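Local coordinates for hypothetical protein (Caulobacter vibrioides, PDB 2QAS) that probably acts as an adaptor of the SspB family that delivers ssrA-tagged proteins to the ClpX unfoldase for degradation, at residues 103-106 with 107-111. Sequence-based numbering, arbitrary orientation.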
loop_
_atom_site.group_PDB
_atom_site.type_symbol
_atom_site.label_atom_id
_atom_site.label_comp_id
_atom_site.label_asym_id
_atom_site.label_seq_id
_atom_site.Cartn_x
_atom_site.Cartn_y
_atom_site.Cartn_z
ATOM N N LEU A 103 22.672 0.168 -11.179
ATOM C CA LEU A 103 22.097 -0.698 -10.161
ATOM C C LEU A 103 20.644 -0.988 -10.451
ATOM O O LEU A 103 19.911 -0.130 -10.952
ATOM C CB LEU A 103 22.153 -0.034 -8.792
ATOM C CG LEU A 103 23.470 0.063 -8.045
ATOM C CD1 LEU A 103 23.214 0.817 -6.750
ATOM C CD2 LEU A 103 24.018 -1.331 -7.757
ATOM N N SER A 104 20.235 -2.202 -10.111
ATOM C CA SER A 104 18.855 -2.625 -10.262
ATOM C C SER A 104 18.441 -3.155 -8.910
ATOM O O SER A 104 19.097 -4.034 -8.356
ATOM C CB SER A 104 18.723 -3.712 -11.320
ATOM O OG SER A 104 18.545 -3.110 -12.584
ATOM N N VAL A 105 17.361 -2.606 -8.373
ATOM C CA VAL A 105 16.890 -3.031 -7.065
ATOM C C VAL A 105 15.401 -3.334 -7.065
ATOM O O VAL A 105 14.592 -2.515 -7.506
ATOM C CB VAL A 105 17.180 -1.941 -6.009
ATOM C CG1 VAL A 105 16.699 -2.396 -4.641
ATOM C CG2 VAL A 105 18.670 -1.632 -5.992
ATOM N N PRO A 106 15.016 -4.531 -6.592
ATOM C CA PRO A 106 13.588 -4.856 -6.570
ATOM C C PRO A 106 12.983 -4.150 -5.367
ATOM O O PRO A 106 13.676 -3.894 -4.379
ATOM C CB PRO A 106 13.574 -6.381 -6.401
ATOM C CG PRO A 106 14.913 -6.814 -6.909
ATOM C CD PRO A 106 15.822 -5.743 -6.363
ATOM N N TYR A 107 11.704 -3.812 -5.440
ATOM C CA TYR A 107 11.089 -3.161 -4.299
ATOM C C TYR A 107 11.051 -4.137 -3.129
ATOM O O TYR A 107 11.004 -3.732 -1.971
ATOM C CB TYR A 107 9.698 -2.668 -4.670
ATOM C CG TYR A 107 9.762 -1.677 -5.804
ATOM C CD1 TYR A 107 9.287 -2.005 -7.069
ATOM C CD2 TYR A 107 10.361 -0.426 -5.628
ATOM C CE1 TYR A 107 9.409 -1.115 -8.137
ATOM C CE2 TYR A 107 10.488 0.469 -6.686
ATOM C CZ TYR A 107 10.012 0.119 -7.938
ATOM O OH TYR A 107 10.151 0.985 -8.997
ATOM N N ALA A 108 11.109 -5.427 -3.445
ATOM C CA ALA A 108 11.096 -6.470 -2.431
ATOM C C ALA A 108 12.380 -6.443 -1.596
ATOM O O ALA A 108 12.385 -6.834 -0.426
ATOM C CB ALA A 108 10.942 -7.828 -3.091
ATOM N N ALA A 109 13.472 -5.975 -2.193
ATOM C CA ALA A 109 14.743 -5.928 -1.481
ATOM C C ALA A 109 14.814 -4.777 -0.478
ATOM O O ALA A 109 15.639 -4.795 0.427
ATOM C CB ALA A 109 15.879 -5.835 -2.472
ATOM N N LEU A 110 13.939 -3.788 -0.630
ATOM C CA LEU A 110 13.929 -2.633 0.259
ATOM C C LEU A 110 13.736 -2.956 1.726
ATOM O O LEU A 110 12.977 -3.858 2.079
ATOM C CB LEU A 110 12.840 -1.655 -0.165
ATOM C CG LEU A 110 13.266 -0.560 -1.136
ATOM C CD1 LEU A 110 14.026 -1.148 -2.310
ATOM C CD2 LEU A 110 12.022 0.162 -1.598
ATOM N N THR A 111 14.423 -2.205 2.583
ATOM C CA THR A 111 14.295 -2.399 4.016
ATOM C C THR A 111 14.077 -1.060 4.712
ATOM O O THR A 111 13.644 -1.010 5.859
ATOM C CB THR A 111 15.535 -3.095 4.624
ATOM O OG1 THR A 111 16.645 -2.197 4.622
ATOM C CG2 THR A 111 15.901 -4.331 3.822
#
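The pyrrolidine ring of Pro106 and the phenol ring of Tyr107 leave the chain on different sides where strand 99-106 turns into strand 110-115. At the proline ring, CD lies 3.9 Å from Ala109 CB, and that methyl also rests 3.5 Å from Pro106 O. The tyrosine ring meets the Pro106 carbonyl carbon only obliquely, through CG at 4.1 Å; with CG set opposite its own carbonyl carbon (chi1 -60°), the ring is turned away from the carbonyl of Tyr107 and towards Gly86, whose carbonyl oxygen is hydrogen-bonded to the hydroxyl.

The turn is closed by a backbone hydrogen bond from Ala109 N to Pro106 O, 3.0 Å long and bent to 143° at the hydrogen. A second bond follows one residue on, from Leu110 N to Tyr107 O at 3.2 Å. With the backbone angles of Tyr107, Ala108 and Ala109, these bonds make 106-109 and 107-110 two overlapping type I beta turns, which join strands of different sheets.

Inside the bend, Val105 and Leu110 cross at about a right angle. Val105 CG1, trans to its backbone N (chi1 -179°), reaches Leu110 CD1 at 3.8 Å, and the same leucine methyl sits 3.5 Å from Pro106 O.

This connection links the two antiparallel sheets of the chain. Phe90 of strand 89-96 touches both Val105 and Leu110, strand 47-52 adds Phe51 against Val105 and Ile49 against Leu110, and helix 16-35 packs Lys29 and Leu32 against Tyr107 and Val28 against Leu110.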